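PDB 1QB7: adenine phosphoribosyltransferase from Leishmania donovani, which probably catalyses the purine-salvage step that joins adenine to 5-phospho-alpha-D-ribose 1-diphosphate, giving AMP and diphosphate. Local coordinates for residues S25-S30 and E210-D215; T73-F78 and R140-D145; R81-G86 and I95-M100; L109-E114 and I130-I135. All coordinates share one frame; numbering follows the deposited sequence. Where two conformers were deposited one is given.

Contact 1. Residues S25-S30 and E210-D215; sequences SYRWYS and EENCGD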
loop_
_atom_site.group_PDB
_atom_site.type_symbol
_atom_site.label_atom_id
_atom_site.label_comp_id
_atom_site.label_asym_id
_atom_site.label_seq_id
_atom_site.Cartn_x
_atom_site.Cartn_y
_atom_site.Cartn_z
ATOM N N SER A 25 -9.441 -18.476 -1.863
ATOM C CA SER A 25 -8.310 -17.843 -1.181
ATOM C C SER A 25 -8.608 -17.072 0.097
ATOM O O SER A 25 -7.836 -17.147 1.052
ATOM C CB SER A 25 -7.567 -16.911 -2.139
ATOM O OG SER A 25 -7.112 -17.615 -3.278
ATOM N N TYR A 26 -9.702 -16.319 0.121
ATOM C CA TYR A 26 -10.033 -15.512 1.292
ATOM C C TYR A 26 -10.049 -16.229 2.631
ATOM O O TYR A 26 -10.452 -17.391 2.739
ATOM C CB TYR A 26 -11.372 -14.793 1.103
ATOM C CG TYR A 26 -11.257 -13.300 0.858
ATOM C CD1 TYR A 26 -10.594 -12.467 1.766
ATOM C CD2 TYR A 26 -11.808 -12.719 -0.283
ATOM C CE1 TYR A 26 -10.478 -11.090 1.536
ATOM C CE2 TYR A 26 -11.699 -11.352 -0.521
ATOM C CZ TYR A 26 -11.031 -10.544 0.389
ATOM O OH TYR A 26 -10.893 -9.202 0.133
ATOM N N ARG A 27 -9.536 -15.535 3.643
ATOM C CA ARG A 27 -9.532 -16.034 5.017
ATOM C C ARG A 27 -10.017 -14.895 5.887
ATOM O O ARG A 27 -9.610 -13.745 5.703
ATOM C CB ARG A 27 -8.136 -16.466 5.481
ATOM C CG ARG A 27 -7.620 -17.741 4.839
ATOM C CD ARG A 27 -8.502 -18.934 5.153
ATOM N NE ARG A 27 -8.004 -20.163 4.537
ATOM C CZ ARG A 27 -8.218 -20.525 3.272
ATOM N NH1 ARG A 27 -8.942 -19.763 2.462
ATOM N NH2 ARG A 27 -7.713 -21.664 2.822
ATOM N N TRP A 28 -10.952 -15.200 6.776
ATOM C CA TRP A 28 -11.476 -14.201 7.695
ATOM C C TRP A 28 -11.158 -14.630 9.121
ATOM O O TRP A 28 -10.962 -15.820 9.400
ATOM C CB TRP A 28 -12.981 -13.980 7.496
ATOM C CG TRP A 28 -13.851 -15.178 7.751
ATOM C CD1 TRP A 28 -14.398 -16.005 6.813
ATOM C CD2 TRP A 28 -14.324 -15.644 9.024
ATOM N NE1 TRP A 28 -15.187 -16.952 7.420
ATOM C CE2 TRP A 28 -15.159 -16.754 8.774
ATOM C CE3 TRP A 28 -14.126 -15.226 10.350
ATOM C CZ2 TRP A 28 -15.799 -17.456 9.805
ATOM C CZ3 TRP A 28 -14.763 -15.925 11.376
ATOM C CH2 TRP A 28 -15.590 -17.028 11.094
ATOM N N TYR A 29 -11.103 -13.655 10.020
ATOM C CA TYR A 29 -10.778 -13.916 11.415
ATOM C C TYR A 29 -11.775 -13.260 12.352
ATOM O O TYR A 29 -12.263 -12.165 12.078
ATOM C CB TYR A 29 -9.371 -13.387 11.738
ATOM C CG TYR A 29 -8.274 -14.024 10.922
ATOM C CD1 TYR A 29 -8.022 -13.609 9.610
ATOM C CD2 TYR A 29 -7.506 -15.065 11.445
ATOM C CE1 TYR A 29 -7.043 -14.218 8.841
ATOM C CE2 TYR A 29 -6.518 -15.679 10.681
ATOM C CZ TYR A 29 -6.298 -15.250 9.381
ATOM O OH TYR A 29 -5.350 -15.868 8.614
ATOM N N SER A 30 -12.073 -13.937 13.458
ATOM C CA SER A 30 -12.996 -13.405 14.456
ATOM C C SER A 30 -12.205 -12.417 15.322
ATOM O O SER A 30 -10.979 -12.392 15.268
ATOM C CB SER A 30 -13.601 -14.542 15.289
ATOM O OG SER A 30 -12.607 -15.254 15.997
ATOM N N GLU A 210 -17.553 -20.843 6.902
ATOM C CA GLU A 210 -16.682 -21.307 7.976
ATOM C C GLU A 210 -15.391 -21.911 7.405
ATOM O O GLU A 210 -14.352 -21.922 8.075
ATOM C CB GLU A 210 -17.428 -22.326 8.847
ATOM C CG GLU A 210 -16.576 -23.025 9.914
ATOM C CD GLU A 210 -15.939 -22.065 10.918
ATOM O OE1 GLU A 210 -16.441 -20.927 11.077
ATOM O OE2 GLU A 210 -14.934 -22.463 11.558
ATOM N N GLU A 211 -15.457 -22.391 6.163
ATOM C CA GLU A 211 -14.290 -22.966 5.497
ATOM C C GLU A 211 -13.226 -21.894 5.255
ATOM O O GLU A 211 -12.053 -22.211 5.050
ATOM C CB GLU A 211 -14.679 -23.614 4.171
ATOM C CG GLU A 211 -15.612 -24.801 4.324
ATOM C CD GLU A 211 -15.806 -25.579 3.036
ATOM O OE1 GLU A 211 -15.505 -25.045 1.940
ATOM O OE2 GLU A 211 -16.262 -26.738 3.129
ATOM N N ASN A 212 -13.650 -20.629 5.280
ATOM C CA ASN A 212 -12.752 -19.486 5.089
ATOM C C ASN A 212 -12.216 -18.947 6.423
ATOM O O ASN A 212 -11.446 -17.986 6.442
ATOM C CB ASN A 212 -13.463 -18.345 4.346
ATOM C CG ASN A 212 -13.828 -18.707 2.919
ATOM O OD1 ASN A 212 -14.982 -19.025 2.625
ATOM N ND2 ASN A 212 -12.852 -18.637 2.018
ATOM N N CYS A 213 -12.629 -19.546 7.537
ATOM C CA CYS A 213 -12.162 -19.083 8.839
ATOM C C CYS A 213 -10.687 -19.409 9.056
ATOM O O CYS A 213 -10.279 -20.568 8.949
ATOM C CB CYS A 213 -12.997 -19.683 9.971
ATOM S SG CYS A 213 -12.587 -18.991 11.596
ATOM N N GLY A 214 -9.898 -18.374 9.341
ATOM C CA GLY A 214 -8.473 -18.547 9.579
ATOM C C GLY A 214 -8.090 -18.659 11.049
ATOM O O GLY A 214 -6.907 -18.786 11.371
ATOM N N ASP A 215 -9.082 -18.598 11.938
ATOM C CA ASP A 215 -8.862 -18.704 13.383
ATOM C C ASP A 215 -8.162 -19.998 13.755
ATOM O O ASP A 215 -8.453 -21.056 13.191
ATOM C CB ASP A 215 -10.194 -18.694 14.142
ATOM C CG ASP A 215 -10.891 -17.353 14.116
ATOM O OD1 ASP A 215 -10.275 -16.336 13.739
ATOM O OD2 ASP A 215 -12.077 -17.324 14.492
HETATM O O HOH W 1 -4.026 -17.897 9.774
#
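Trp28 lies against the backbone and side chain of Cys213. Cys213 CB and SG both sit over one face of the six-membered ring of Trp28, each 3.9 Å from the centroid, so this is a CH-pi contact joined to a Cys sulfur-aromatic contact. Trp28 CG stands between the backbone N and the carbonyl carbon (chi1 62°), which lays the indole across the 210-215 turn. Trp28 NE1 is held by Thr209 O. Arg40, an AMP-binding residue, makes a cation-pi contact with the same side chain.

The backbones meet in a single bridge. Trp28 N donates to Asn212 O, and Gly214 N donates to Trp28 O at 2.8 Å in an almost straight bond. Gly214 CA packs off-centre on the Tyr29 ring. At one end Asp215 accepts from both Ser30 N and Ser30 OG. Asp215 OD1 takes Ser30 N on its syn lone pair, while Ser30 OG donates to Asp215 OD2 at 2.6 Å from above the carboxylate plane. At the other end Tyr26 O is gripped twice. Asn212 ND2 and Arg27 NH1, each 2.8 Å from Tyr26 O, come from opposite faces of its carbonyl plane.

The next shell fixes the amide of Asn212. Its ND2 also bonds Lys23 O, and its OD1 accepts from Thr209 N. The contact ties a loop late in the chain to strand 28-29, which pairs with strand 41-42, whose Phe41 and Ala42 line the adenine pocket of this phosphoribosyltransferase.

Contact 2. Residues T73-F78 and R140-D145; sequences THILGF and RVVLID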
loop_
_atom_site.group_PDB
_atom_site.type_symbol
_atom_site.label_atom_id
_atom_site.label_comp_id
_atom_site.label_asym_id
_atom_site.label_seq_id
_atom_site.Cartn_x
_atom_site.Cartn_y
_atom_site.Cartn_z
ATOM N N THR A 73 -8.460 7.957 -16.313
ATOM C CA THR A 73 -7.233 8.738 -16.399
ATOM C C THR A 73 -6.382 8.567 -15.148
ATOM O O THR A 73 -5.175 8.803 -15.177
ATOM C CB THR A 73 -7.535 10.247 -16.583
ATOM O OG1 THR A 73 -8.251 10.743 -15.447
ATOM C CG2 THR A 73 -8.373 10.481 -17.828
ATOM N N HIS A 74 -7.016 8.138 -14.056
ATOM C CA HIS A 74 -6.331 7.966 -12.771
ATOM C C HIS A 74 -6.935 6.837 -11.932
ATOM O O HIS A 74 -8.124 6.529 -12.043
ATOM C CB HIS A 74 -6.476 9.237 -11.902
ATOM C CG HIS A 74 -5.880 10.483 -12.488
ATOM N ND1 HIS A 74 -6.517 11.237 -13.450
ATOM C CD2 HIS A 74 -4.736 11.147 -12.191
ATOM C CE1 HIS A 74 -5.792 12.306 -13.721
ATOM N NE2 HIS A 74 -4.706 12.275 -12.969
ATOM N N ILE A 75 -6.106 6.257 -11.068
ATOM C CA ILE A 75 -6.545 5.229 -10.118
ATOM C C ILE A 75 -6.255 5.879 -8.751
ATOM O O ILE A 75 -5.156 6.394 -8.530
ATOM C CB ILE A 75 -5.713 3.920 -10.192
ATOM C CG1 ILE A 75 -5.765 3.287 -11.593
ATOM C CG2 ILE A 75 -6.189 2.949 -9.117
ATOM C CD1 ILE A 75 -7.082 2.692 -11.984
ATOM N N LEU A 76 -7.251 5.929 -7.875
ATOM C CA LEU A 76 -7.074 6.516 -6.546
ATOM C C LEU A 76 -7.295 5.419 -5.509
ATOM O O LEU A 76 -8.412 4.929 -5.343
ATOM C CB LEU A 76 -8.051 7.679 -6.325
ATOM C CG LEU A 76 -8.097 8.355 -4.940
ATOM C CD1 LEU A 76 -6.768 9.006 -4.592
ATOM C CD2 LEU A 76 -9.193 9.399 -4.903
ATOM N N GLY A 77 -6.220 5.022 -4.836
ATOM C CA GLY A 77 -6.301 3.964 -3.845
ATOM C C GLY A 77 -6.297 4.467 -2.416
ATOM O O GLY A 77 -5.623 5.453 -2.094
ATOM N N PHE A 78 -7.032 3.763 -1.556
ATOM C CA PHE A 78 -7.154 4.126 -0.145
ATOM C C PHE A 78 -6.035 3.526 0.711
ATOM O O PHE A 78 -5.679 2.359 0.559
ATOM C CB PHE A 78 -8.511 3.669 0.411
ATOM C CG PHE A 78 -9.711 4.230 -0.322
ATOM C CD1 PHE A 78 -9.564 5.099 -1.399
ATOM C CD2 PHE A 78 -10.997 3.863 0.064
ATOM C CE1 PHE A 78 -10.682 5.591 -2.082
ATOM C CE2 PHE A 78 -12.119 4.346 -0.607
ATOM C CZ PHE A 78 -11.961 5.210 -1.683
ATOM N N ARG A 140 -10.972 11.236 -15.010
ATOM C CA ARG A 140 -11.948 10.179 -14.779
ATOM C C ARG A 140 -11.213 9.208 -13.866
ATOM O O ARG A 140 -10.322 8.471 -14.291
ATOM C CB ARG A 140 -12.367 9.557 -16.109
ATOM C CG ARG A 140 -13.109 10.548 -17.011
ATOM C CD ARG A 140 -13.474 9.953 -18.366
ATOM N NE ARG A 140 -12.293 9.593 -19.151
ATOM C CZ ARG A 140 -11.569 10.446 -19.878
ATOM N NH1 ARG A 140 -11.898 11.731 -19.935
ATOM N NH2 ARG A 140 -10.515 10.009 -20.557
ATOM N N VAL A 141 -11.598 9.242 -12.596
ATOM C CA VAL A 141 -10.952 8.474 -11.545
ATOM C C VAL A 141 -11.612 7.195 -11.070
ATOM O O VAL A 141 -12.799 7.173 -10.749
ATOM C CB VAL A 141 -10.763 9.376 -10.295
ATOM C CG1 VAL A 141 -9.850 8.712 -9.275
ATOM C CG2 VAL A 141 -10.240 10.748 -10.706
ATOM N N VAL A 142 -10.812 6.138 -10.994
ATOM C CA VAL A 142 -11.270 4.856 -10.487
ATOM C C VAL A 142 -10.801 4.788 -9.032
ATOM O O VAL A 142 -9.610 4.958 -8.742
ATOM C CB VAL A 142 -10.663 3.674 -11.265
ATOM C CG1 VAL A 142 -11.009 2.349 -10.585
ATOM C CG2 VAL A 142 -11.178 3.680 -12.697
ATOM N N LEU A 143 -11.759 4.639 -8.120
ATOM C CA LEU A 143 -11.485 4.531 -6.684
ATOM C C LEU A 143 -11.319 3.059 -6.302
ATOM O O LEU A 143 -12.113 2.221 -6.716
ATOM C CB LEU A 143 -12.622 5.169 -5.883
ATOM C CG LEU A 143 -12.701 6.691 -5.805
ATOM C CD1 LEU A 143 -12.824 7.317 -7.178
ATOM C CD2 LEU A 143 -13.882 7.061 -4.932
ATOM N N ILE A 144 -10.281 2.737 -5.533
ATOM C CA ILE A 144 -10.047 1.346 -5.148
ATOM C C ILE A 144 -9.613 1.126 -3.688
ATOM O O ILE A 144 -8.881 1.925 -3.110
ATOM C CB ILE A 144 -9.035 0.659 -6.136
ATOM C CG1 ILE A 144 -8.974 -0.854 -5.905
ATOM C CG2 ILE A 144 -7.648 1.276 -5.998
ATOM C CD1 ILE A 144 -8.282 -1.625 -7.027
ATOM N N ASP A 145 -10.094 0.026 -3.112
ATOM C CA ASP A 145 -9.791 -0.384 -1.742
ATOM C C ASP A 145 -10.122 -1.880 -1.723
ATOM O O ASP A 145 -10.756 -2.385 -2.652
ATOM C CB ASP A 145 -10.682 0.383 -0.750
ATOM C CG ASP A 145 -10.176 0.316 0.692
ATOM O OD1 ASP A 145 -9.063 -0.198 0.945
ATOM O OD2 ASP A 145 -10.902 0.804 1.578
#
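Arg140 O takes two backbone donors. Thr73 N reaches it at 2.8 Å in the carbonyl plane, and His74 N adds a weak bond. Thr73 OG1 accepts from Arg140 N at 2.8 Å, so this end of the pair is pinned both ways. Thr73 CG2 lies 3.5 Å from Arg140 NH2, over one face of the guanidinium, whose NE bonds Ala71 O.

From here the strands run parallel in the classic alternating ladder. Leu76 N and Phe78 N donate to Val142 O and Ile144 O, and Val142 N and Ile144 N donate to His74 O and Leu76 O. Ile75 and Val142 point the same way side by side, with Ile75 CD1 3.8 Å from Val142 CB. On the other face Leu76 CB meets Val141 CG1. Phe78 sets its ring over Ile144 O and brings CD2 to 3.4 Å from OD2 of Asp145, which with Thr153 makes up the magnesium site. Helix 152-163 packs on Leu76, Val141 and Leu143, while strands 97-100 and 167-173 flank the pair in the central sheet.

Contact 3. Residues R81-G86 and I95-M100; sequences RGFLFG and IPFVLM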
loop_
_atom_site.group_PDB
_atom_site.type_symbol
_atom_site.label_atom_id
_atom_site.label_comp_id
_atom_site.label_asym_id
_atom_site.label_seq_id
_atom_site.Cartn_x
_atom_site.Cartn_y
_atom_site.Cartn_z
ATOM N N ARG A 81 -4.742 -0.582 2.256
ATOM C CA ARG A 81 -5.085 -1.766 1.488
ATOM C C ARG A 81 -5.382 -1.530 0.007
ATOM O O ARG A 81 -5.199 -2.433 -0.816
ATOM C CB ARG A 81 -6.167 -2.559 2.226
ATOM C CG ARG A 81 -5.750 -2.812 3.684
ATOM C CD ARG A 81 -6.666 -3.742 4.452
ATOM N NE ARG A 81 -8.056 -3.306 4.454
ATOM C CZ ARG A 81 -8.838 -3.266 5.531
ATOM N NH1 ARG A 81 -8.359 -3.580 6.724
ATOM N NH2 ARG A 81 -10.096 -2.869 5.419
ATOM N N GLY A 82 -5.767 -0.300 -0.335
ATOM C CA GLY A 82 -6.021 0.049 -1.724
ATOM C C GLY A 82 -4.696 0.198 -2.468
ATOM O O GLY A 82 -4.639 0.091 -3.698
ATOM N N PHE A 83 -3.626 0.452 -1.711
ATOM C CA PHE A 83 -2.274 0.600 -2.257
ATOM C C PHE A 83 -1.771 -0.738 -2.789
ATOM O O PHE A 83 -0.864 -0.790 -3.616
ATOM C CB PHE A 83 -1.298 1.053 -1.163
ATOM C CG PHE A 83 -1.494 2.470 -0.694
ATOM C CD1 PHE A 83 -2.574 3.239 -1.126
ATOM C CD2 PHE A 83 -0.571 3.045 0.180
ATOM C CE1 PHE A 83 -2.730 4.561 -0.691
ATOM C CE2 PHE A 83 -0.719 4.358 0.616
ATOM C CZ PHE A 83 -1.802 5.119 0.178
ATOM N N LEU A 84 -2.354 -1.817 -2.283
ATOM C CA LEU A 84 -1.975 -3.169 -2.660
ATOM C C LEU A 84 -2.428 -3.596 -4.045
ATOM O O LEU A 84 -1.814 -4.472 -4.652
ATOM C CB LEU A 84 -2.529 -4.163 -1.635
ATOM C CG LEU A 84 -2.038 -4.005 -0.193
ATOM C CD1 LEU A 84 -2.914 -4.821 0.737
ATOM C CD2 LEU A 84 -0.590 -4.441 -0.091
ATOM N N PHE A 85 -3.498 -2.987 -4.544
ATOM C CA PHE A 85 -4.032 -3.376 -5.842
ATOM C C PHE A 85 -3.964 -2.303 -6.917
ATOM O O PHE A 85 -3.831 -2.611 -8.106
ATOM C CB PHE A 85 -5.478 -3.848 -5.676
ATOM C CG PHE A 85 -5.642 -4.930 -4.652
ATOM C CD1 PHE A 85 -5.366 -6.258 -4.972
ATOM C CD2 PHE A 85 -6.045 -4.618 -3.352
ATOM C CE1 PHE A 85 -5.483 -7.257 -4.016
ATOM C CE2 PHE A 85 -6.166 -5.614 -2.388
ATOM C CZ PHE A 85 -5.884 -6.935 -2.720
ATOM N N GLY A 86 -4.045 -1.048 -6.490
ATOM C CA GLY A 86 -4.015 0.064 -7.420
ATOM C C GLY A 86 -2.811 0.151 -8.338
ATOM O O GLY A 86 -2.972 0.136 -9.559
ATOM N N ILE A 95 -1.316 4.864 -16.367
ATOM C CA ILE A 95 -1.960 6.071 -15.852
ATOM C C ILE A 95 -1.477 6.271 -14.410
ATOM O O ILE A 95 -0.955 5.341 -13.787
ATOM C CB ILE A 95 -3.519 6.000 -15.912
ATOM C CG1 ILE A 95 -4.045 4.791 -15.126
ATOM C CG2 ILE A 95 -3.992 5.969 -17.368
ATOM C CD1 ILE A 95 -5.555 4.704 -15.075
ATOM N N PRO A 96 -1.601 7.497 -13.879
ATOM C CA PRO A 96 -1.165 7.801 -12.511
ATOM C C PRO A 96 -1.911 7.058 -11.404
ATOM O O PRO A 96 -3.094 6.729 -11.547
ATOM C CB PRO A 96 -1.453 9.306 -12.389
ATOM C CG PRO A 96 -1.384 9.794 -13.783
ATOM C CD PRO A 96 -2.098 8.714 -14.541
ATOM N N PHE A 97 -1.198 6.748 -10.323
ATOM C CA PHE A 97 -1.829 6.142 -9.163
ATOM C C PHE A 97 -1.716 7.208 -8.082
ATOM O O PHE A 97 -0.610 7.609 -7.710
ATOM C CB PHE A 97 -1.154 4.850 -8.683
ATOM C CG PHE A 97 -1.749 4.318 -7.396
ATOM C CD1 PHE A 97 -2.986 3.682 -7.397
ATOM C CD2 PHE A 97 -1.113 4.534 -6.175
ATOM C CE1 PHE A 97 -3.583 3.272 -6.206
ATOM C CE2 PHE A 97 -1.700 4.129 -4.981
ATOM C CZ PHE A 97 -2.939 3.499 -4.998
ATOM N N VAL A 98 -2.867 7.700 -7.636
ATOM C CA VAL A 98 -2.935 8.728 -6.602
ATOM C C VAL A 98 -3.272 8.086 -5.245
ATOM O O VAL A 98 -4.020 7.108 -5.174
ATOM C CB VAL A 98 -3.973 9.822 -6.980
ATOM C CG1 VAL A 98 -3.973 10.944 -5.946
ATOM C CG2 VAL A 98 -3.663 10.384 -8.369
ATOM N N LEU A 99 -2.705 8.640 -4.177
ATOM C CA LEU A 99 -2.903 8.116 -2.828
ATOM C C LEU A 99 -3.850 8.937 -1.964
ATOM O O LEU A 99 -3.691 10.151 -1.840
ATOM C CB LEU A 99 -1.560 8.053 -2.089
ATOM C CG LEU A 99 -0.421 7.124 -2.503
ATOM C CD1 LEU A 99 0.093 7.435 -3.894
ATOM C CD2 LEU A 99 0.695 7.286 -1.494
ATOM N N MET A 100 -4.843 8.282 -1.374
ATOM C CA MET A 100 -5.733 8.982 -0.460
ATOM C C MET A 100 -5.270 8.570 0.937
ATOM O O MET A 100 -5.329 7.394 1.302
ATOM C CB MET A 100 -7.201 8.618 -0.672
ATOM C CG MET A 100 -8.128 9.434 0.218
ATOM S SD MET A 100 -9.876 9.136 -0.055
ATOM C CE MET A 100 -10.128 7.681 0.945
#
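Phe97 CG is anti to the backbone N (chi1 174°), which sends the ring from strand 97-100 to the turn at 82-86. Phe83 CG is instead anti to the carbonyl carbon (chi1 -70°), and its ring reaches back to Phe97 and Leu99. The contact lies within a beta-alpha-beta crossover: the link between strand 74-78 and helix 86-93 packs on the returning parallel strand 97-100.

The packing is apolar. The two phenylalanine rings stand nearly perpendicular, planes 89° apart and centroids 6.0 Å apart. Phe83 CD1 comes to the edge of the Phe97 ring, in its plane, 3.9 Å from Phe97 CZ. The Phe83 and Leu99 side chains cross at about a right angle. Leu84 of the second subunit packs on both Phe83 and Phe97, so the cluster is also part of the dimer interface.

Arg81 belongs to the adenine pocket. Its NH2 bonds adenine N7, and its NE forms a salt bridge with Asp146. Gly86 presents bare backbone to the CD1-CE1 side of the Phe97 ring, with Phe97 CE1 3.5 Å from Gly86 CA. The closest approach of Phe83 to the strand is Phe83 CZ to Leu99 CG, 3.6 Å.

Contact 4. Residues L109-E114 and I130-I135; sequences LLIRSE and IRYGSI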
loop_
_atom_site.group_PDB
_atom_site.type_symbol
_atom_site.label_atom_id
_atom_site.label_comp_id
_atom_site.label_asym_id
_atom_site.label_seq_id
_atom_site.Cartn_x
_atom_site.Cartn_y
_atom_site.Cartn_z
ATOM N N LEU A 109 0.471 20.530 -0.879
ATOM C CA LEU A 109 -0.749 21.220 -0.481
ATOM C C LEU A 109 -1.820 20.154 -0.623
ATOM O O LEU A 109 -1.907 19.498 -1.658
ATOM C CB LEU A 109 -1.069 22.376 -1.424
ATOM C CG LEU A 109 -0.123 23.561 -1.409
ATOM C CD1 LEU A 109 -0.681 24.632 -2.329
ATOM C CD2 LEU A 109 0.019 24.081 0.008
ATOM N N LEU A 110 -2.635 19.980 0.407
ATOM C CA LEU A 110 -3.661 18.948 0.374
ATOM C C LEU A 110 -5.083 19.469 0.375
ATOM O O LEU A 110 -5.338 20.628 0.699
ATOM C CB LEU A 110 -3.507 18.027 1.585
ATOM C CG LEU A 110 -2.132 17.499 1.989
ATOM C CD1 LEU A 110 -2.297 16.674 3.254
ATOM C CD2 LEU A 110 -1.508 16.674 0.867
ATOM N N ILE A 111 -5.998 18.590 -0.020
ATOM C CA ILE A 111 -7.430 18.868 -0.015
ATOM C C ILE A 111 -7.962 17.822 0.961
ATOM O O ILE A 111 -7.662 16.642 0.802
ATOM C CB ILE A 111 -8.100 18.603 -1.392
ATOM C CG1 ILE A 111 -7.410 19.408 -2.497
ATOM C CG2 ILE A 111 -9.598 18.948 -1.322
ATOM C CD1 ILE A 111 -7.965 19.145 -3.884
ATOM N N ARG A 112 -8.707 18.241 1.984
ATOM C CA ARG A 112 -9.254 17.286 2.951
ATOM C C ARG A 112 -10.747 17.051 2.756
ATOM O O ARG A 112 -11.476 17.952 2.337
ATOM C CB ARG A 112 -8.980 17.732 4.391
ATOM C CG ARG A 112 -9.758 18.958 4.838
ATOM C CD ARG A 112 -9.637 19.165 6.340
ATOM N NE ARG A 112 -10.418 20.310 6.806
ATOM C CZ ARG A 112 -9.927 21.533 6.962
ATOM N NH1 ARG A 112 -8.646 21.774 6.703
ATOM N NH2 ARG A 112 -10.711 22.514 7.385
ATOM N N SER A 113 -11.193 15.833 3.061
ATOM C CA SER A 113 -12.600 15.468 2.930
ATOM C C SER A 113 -13.427 16.010 4.098
ATOM O O SER A 113 -12.883 16.462 5.103
ATOM C CB SER A 113 -12.758 13.947 2.826
ATOM O OG SER A 113 -12.355 13.302 4.021
ATOM N N GLU A 114 -14.747 15.947 3.960
ATOM C CA GLU A 114 -15.656 16.449 4.982
ATOM C C GLU A 114 -16.630 15.349 5.360
ATOM O O GLU A 114 -17.770 15.327 4.893
ATOM C CB GLU A 114 -16.408 17.663 4.438
ATOM C CG GLU A 114 -15.481 18.796 4.026
ATOM C CD GLU A 114 -16.198 19.975 3.398
ATOM O OE1 GLU A 114 -17.429 19.898 3.183
ATOM O OE2 GLU A 114 -15.520 20.985 3.112
ATOM N N ILE A 130 -5.869 14.192 -0.430
ATOM C CA ILE A 130 -5.141 13.927 -1.668
ATOM C C ILE A 130 -4.409 15.247 -1.894
ATOM O O ILE A 130 -4.845 16.294 -1.402
ATOM C CB ILE A 130 -6.036 13.639 -2.924
ATOM C CG1 ILE A 130 -6.955 14.822 -3.228
ATOM C CG2 ILE A 130 -6.780 12.312 -2.780
ATOM C CD1 ILE A 130 -7.666 14.699 -4.550
ATOM N N ARG A 131 -3.278 15.200 -2.584
ATOM C CA ARG A 131 -2.536 16.417 -2.851
ATOM C C ARG A 131 -3.319 17.253 -3.859
ATOM O O ARG A 131 -3.874 16.729 -4.823
ATOM C CB ARG A 131 -1.142 16.100 -3.403
ATOM C CG ARG A 131 -0.212 17.314 -3.467
ATOM C CD ARG A 131 1.075 17.033 -4.237
ATOM N NE ARG A 131 0.816 16.808 -5.656
ATOM C CZ ARG A 131 0.686 15.611 -6.224
ATOM N NH1 ARG A 131 0.810 14.497 -5.505
ATOM N NH2 ARG A 131 0.437 15.524 -7.525
ATOM N N TYR A 132 -3.408 18.546 -3.590
ATOM C CA TYR A 132 -4.106 19.478 -4.458
ATOM C C TYR A 132 -3.484 19.413 -5.850
ATOM O O TYR A 132 -2.282 19.589 -5.997
ATOM C CB TYR A 132 -3.950 20.892 -3.891
ATOM C CG TYR A 132 -4.671 21.967 -4.660
ATOM C CD1 TYR A 132 -4.059 22.615 -5.732
ATOM C CD2 TYR A 132 -5.960 22.355 -4.303
ATOM C CE1 TYR A 132 -4.714 23.625 -6.428
ATOM C CE2 TYR A 132 -6.623 23.362 -4.988
ATOM C CZ TYR A 132 -5.998 23.996 -6.049
ATOM O OH TYR A 132 -6.649 25.014 -6.714
ATOM N N GLY A 133 -4.297 19.119 -6.858
ATOM C CA GLY A 133 -3.790 19.060 -8.218
ATOM C C GLY A 133 -3.353 17.691 -8.703
ATOM O O GLY A 133 -2.912 17.562 -9.842
ATOM N N SER A 134 -3.434 16.681 -7.840
ATOM C CA SER A 134 -3.052 15.327 -8.229
ATOM C C SER A 134 -4.062 14.814 -9.263
ATOM O O SER A 134 -3.763 13.918 -10.048
ATOM C CB SER A 134 -2.988 14.398 -7.009
ATOM O OG SER A 134 -4.204 14.404 -6.288
ATOM N N ILE A 135 -5.273 15.360 -9.207
ATOM C CA ILE A 135 -6.328 15.032 -10.154
ATOM C C ILE A 135 -6.863 16.369 -10.626
ATOM O O ILE A 135 -7.168 17.248 -9.821
ATOM C CB ILE A 135 -7.489 14.194 -9.534
ATOM C CG1 ILE A 135 -6.949 12.949 -8.832
ATOM C CG2 ILE A 135 -8.524 13.871 -10.567
ATOM C CD1 ILE A 135 -7.972 12.267 -7.953
#
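Leu109 and Tyr132 meet at the tight end, where Tyr132 N donates to Leu109 O at 2.6 Å. The methylenes of Arg131 and Tyr132 crowd round the same oxygen. Arg131 CG and Tyr132 CB each lie 3.3 Å from Leu109 O. Next along, Ile111 N bonds Ile130 O nearly along the C=O axis, and Ile130 N returns a longer bond of 3.3 Å to Ile111 O.

Ile111 and Ile130 point to one face of the pair, where Leu160 of helix 152-163 packs on both. Ile111 CG1 also meets the Tyr132 ring obliquely, 3.7 Å from Tyr132 CD2.

These bonds make a short antiparallel two-stranded ribbon. Ile111 and Ile130 form its hydrogen-bonded pair, and Leu110 and Arg131 a non-hydrogen-bonded pair. A parallel ladder of residues 110-112 with a strand of the second subunit carries the sheet across the dimer interface.

The looser side begins at the type II turn from Arg131 to Ser134. Arg131 O accepts from both Ser134 N and Ser134 OG, the latter at 2.8 Å. Gly133, third residue of the turn and exposed, takes the positive phi (93°) that a type II turn needs there. Tyr132 is also exposed, and its OH bonds Glu233 of the second subunit. The guanidinium of Arg131 forms a salt bridge with Glu49 of the second subunit.

In the fold
Contacts 2 and 3 form the buried centre. Their strands 74-78 and 97-100 are neighbours in one sheet, with Ile75 O to Val98 N and Gly77 O to Met100 N as probable hydrogen bonds. Contact 2 is mainly backbone ladder, whereas contact 3 is almost wholly aromatic and aliphatic packing. Contact 4 is partly buried and lies farther out. It touches both through Ile130, which meets Leu76 and Leu99, and shares the second subunit with contact 3. Contact 1 stands apart, about 37 Å from contact 4 between centres, on the opposite side of the chain's centre. Its loop encloses the other three in sequence, and polar side chains carry much of its bonding.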